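Long-range contact in large T antigen (Merkel cell polyomavirus, PDB 3QFQ), which binds the viral origin of replication through its origin binding domain and probably helps start viral DNA replication there: residues D20-L25 and E109-N113. Residues are numbered along the deposited sequence; the frame is centred on the assembly and turned at random.
Sequences DLSDYL and EMYNN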
ATOM      1  N   ASP B  20     -18.156   6.881 -41.891  1.00108.40           N
ATOM      2  CA  ASP B  20     -17.652   7.957 -42.739  1.00102.59           C
ATOM      3  C   ASP B  20     -16.246   8.421 -42.341  1.00 98.95           C
ATOM      4  O   ASP B  20     -15.593   9.151 -43.091  1.00 92.85           O
ATOM      5  CB  ASP B  20     -18.630   9.136 -42.757  1.00 98.64           C
ATOM      6  CG  ASP B  20     -18.672   9.881 -41.440  1.00 97.30           C
ATOM      7  OD1 ASP B  20     -19.358   9.411 -40.507  1.00102.20           O
ATOM      8  OD2 ASP B  20     -18.018  10.941 -41.342  1.00 88.87           O
ATOM      9  N   LEU B  21     -15.781   8.003 -41.167  1.00 99.11           N
ATOM     10  CA  LEU B  21     -14.411   8.296 -40.749  1.00 96.26           C
ATOM     11  C   LEU B  21     -13.736   7.083 -40.112  1.00 98.18           C
ATOM     12  O   LEU B  21     -12.638   7.184 -39.570  1.00 92.66           O
ATOM     13  CB  LEU B  21     -14.360   9.504 -39.804  1.00 83.78           C
ATOM     14  CG  LEU B  21     -15.199   9.517 -38.522  1.00 64.54           C
ATOM     15  CD1 LEU B  21     -16.676   9.656 -38.839  1.00 57.75           C
ATOM     16  CD2 LEU B  21     -14.947   8.287 -37.658  1.00 60.82           C
ATOM     17  N   SER B  22     -14.403   5.936 -40.185  1.00106.92           N
ATOM     18  CA  SER B  22     -13.898   4.707 -39.577  1.00112.19           C
ATOM     19  C   SER B  22     -12.663   4.165 -40.294  1.00106.40           C
ATOM     20  O   SER B  22     -12.055   3.193 -39.848  1.00106.60           O
ATOM     21  CB  SER B  22     -14.999   3.639 -39.537  1.00116.86           C
ATOM     22  OG  SER B  22     -14.584   2.493 -38.812  1.00113.43           O
ATOM     23  N   ASP B  23     -12.295   4.794 -41.406  1.00105.70           N
ATOM     24  CA  ASP B  23     -11.131   4.363 -42.169  1.00108.67           C
ATOM     25  C   ASP B  23      -9.870   5.068 -41.673  1.00 99.21           C
ATOM     26  O   ASP B  23      -8.756   4.571 -41.850  1.00 91.27           O
ATOM     27  CB  ASP B  23     -11.342   4.626 -43.663  1.00118.49           C
ATOM     28  CG  ASP B  23     -10.126   4.271 -44.498  1.00125.53           C
ATOM     29  OD1 ASP B  23     -10.050   3.121 -44.983  1.00131.89           O
ATOM     30  OD2 ASP B  23      -9.248   5.144 -44.672  1.00120.87           O
ATOM     31  N   TYR B  24     -10.057   6.226 -41.047  1.00 99.89           N
ATOM     32  CA  TYR B  24      -8.947   7.039 -40.563  1.00 97.57           C
ATOM     33  C   TYR B  24      -8.400   6.530 -39.230  1.00 89.36           C
ATOM     34  O   TYR B  24      -7.533   7.163 -38.627  1.00 81.94           O
ATOM     35  CB  TYR B  24      -9.388   8.500 -40.412  1.00100.01           C
ATOM     36  CG  TYR B  24      -9.850   9.161 -41.693  1.00105.88           C
ATOM     37  CD1 TYR B  24      -9.478   8.657 -42.930  1.00112.88           C
ATOM     38  CD2 TYR B  24     -10.656  10.295 -41.663  1.00104.66           C
ATOM     39  CE1 TYR B  24      -9.897   9.261 -44.105  1.00118.76           C
ATOM     40  CE2 TYR B  24     -11.079  10.904 -42.829  1.00105.34           C
ATOM     41  CZ  TYR B  24     -10.697  10.383 -44.048  1.00118.51           C
ATOM     42  OH  TYR B  24     -11.116  10.986 -45.213  1.00129.86           O
ATOM     43  N   LEU B  25      -8.902   5.385 -38.776  1.00 87.47           N
ATOM     44  CA  LEU B  25      -8.547   4.863 -37.459  1.00 77.69           C
ATOM     45  C   LEU B  25      -7.648   3.627 -37.533  1.00 80.64           C
ATOM     46  O   LEU B  25      -7.499   3.016 -38.592  1.00 93.63           O
ATOM     47  CB  LEU B  25      -9.818   4.546 -36.664  1.00 73.49           C
ATOM     48  CG  LEU B  25     -10.808   5.705 -36.499  1.00 68.59           C
ATOM     49  CD1 LEU B  25     -12.159   5.223 -35.987  1.00 71.89           C
ATOM     50  CD2 LEU B  25     -10.236   6.777 -35.583  1.00 71.07           C
ATOM     51  N   GLU B 109      -6.471  14.540 -41.387  1.00 86.54           N
ATOM     52  CA  GLU B 109      -7.616  14.132 -42.183  1.00 93.78           C
ATOM     53  C   GLU B 109      -8.860  14.070 -41.307  1.00 95.18           C
ATOM     54  O   GLU B 109      -9.953  14.455 -41.728  1.00 95.79           O
ATOM     55  CB  GLU B 109      -7.345  12.770 -42.819  1.00 99.25           C
ATOM     56  CG  GLU B 109      -5.986  12.679 -43.501  1.00111.38           C
ATOM     57  CD  GLU B 109      -5.878  13.576 -44.720  1.00133.12           C
ATOM     58  OE1 GLU B 109      -6.928  13.908 -45.311  1.00147.39           O
ATOM     59  OE2 GLU B 109      -4.745  13.950 -45.089  1.00134.66           O
ATOM     60  N   MET B 110      -8.679  13.589 -40.081  1.00 91.12           N
ATOM     61  CA  MET B 110      -9.778  13.455 -39.133  1.00 91.54           C
ATOM     62  C   MET B 110     -10.372  14.807 -38.747  1.00 95.51           C
ATOM     63  O   MET B 110     -11.576  15.025 -38.887  1.00101.16           O
ATOM     64  CB  MET B 110      -9.317  12.719 -37.875  1.00 97.31           C
ATOM     65  CG  MET B 110     -10.408  12.552 -36.833  1.00 96.75           C
ATOM     66  SD  MET B 110     -11.699  11.407 -37.359  1.00110.61           S
ATOM     67  CE  MET B 110     -10.781   9.872 -37.382  1.00 85.89           C
ATOM     68  N   TYR B 111      -9.523  15.704 -38.255  1.00 95.16           N
ATOM     69  CA  TYR B 111      -9.954  17.029 -37.818  1.00100.83           C
ATOM     70  C   TYR B 111     -10.859  17.680 -38.857  1.00 99.46           C
ATOM     71  O   TYR B 111     -11.998  18.042 -38.563  1.00 97.34           O
ATOM     72  CB  TYR B 111      -8.736  17.919 -37.544  1.00 99.53           C
ATOM     73  CG  TYR B 111      -9.036  19.266 -36.907  1.00 98.28           C
ATOM     74  CD1 TYR B 111      -8.092  19.894 -36.103  1.00101.74           C
ATOM     75  CD2 TYR B 111     -10.248  19.915 -37.116  1.00 94.03           C
ATOM     76  CE1 TYR B 111      -8.345  21.122 -35.520  1.00104.52           C
ATOM     77  CE2 TYR B 111     -10.511  21.146 -36.537  1.00 93.96           C
ATOM     78  CZ  TYR B 111      -9.555  21.744 -35.739  1.00101.78           C
ATOM     79  OH  TYR B 111      -9.811  22.967 -35.161  1.00103.59           O
ATOM     80  N   ASN B 112     -10.344  17.826 -40.072  1.00 92.51           N
ATOM     81  CA  ASN B 112     -11.090  18.473 -41.142  1.00101.57           C
ATOM     82  C   ASN B 112     -12.385  17.741 -41.474  1.00105.98           C
ATOM     83  O   ASN B 112     -13.342  18.344 -41.957  1.00104.11           O
ATOM     84  CB  ASN B 112     -10.216  18.611 -42.390  1.00109.33           C
ATOM     85  CG  ASN B 112      -8.927  19.358 -42.114  1.00120.52           C
ATOM     86  OD1 ASN B 112      -8.818  20.088 -41.129  1.00112.55           O
ATOM     87  ND2 ASN B 112      -7.942  19.181 -42.984  1.00133.18           N
ATOM     88  N   ASN B 113     -12.412  16.438 -41.212  1.00108.58           N
ATOM     89  CA  ASN B 113     -13.608  15.642 -41.456  1.00113.88           C
ATOM     90  C   ASN B 113     -14.660  15.881 -40.380  1.00111.41           C
ATOM     91  O   ASN B 113     -15.856  15.698 -40.611  1.00117.68           O
ATOM     92  CB  ASN B 113     -13.260  14.155 -41.535  1.00112.62           C
ATOM     93  CG  ASN B 113     -14.331  13.342 -42.239  1.00104.66           C
ATOM     94  OD1 ASN B 113     -15.522  13.629 -42.128  1.00110.75           O
ATOM     95  ND2 ASN B 113     -13.907  12.325 -42.979  1.00 89.09           N
TER
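Met110, on the short helix 107-113, packs against Leu21 and Tyr24, the ends of a type I beta turn in the loop before strand 34-42, and against Leu25 just after it. It is a worked example of how a flexible methionine can fill the join between a helix and an irregular loop, here in the origin binding domain. Met110 CB starts out pointing along the interface; CG lies anti to the backbone N (chi1 179°), and bends at chi2 and chi3 then turn SD and CE onto the loop. SD thereby comes alongside Leu21, 4.1 Å from CB of that residue. The terminal CE touches two neighbours, Tyr24 CB at 3.6 Å and Leu25 CD2 at the same distance. Leu25 also leans on Phe17 and Val104, which extends this apolar cluster beyond the turn. The turn itself is closed by the backbone bond from Tyr24 N to Leu21 O (3.1 Å). Asp20, just before the turn, spends OD1 on a hydrogen bond to Tyr119 OH. On the more exposed flank the Tyr24 ring takes over. Asn113 brings its amide to the ring obliquely, the two planes 66° apart, while Glu109 CB sits over one face in a CH-pi contact, 4.2 Å from the centroid of the Tyr24 ring and 10° off the ring normal.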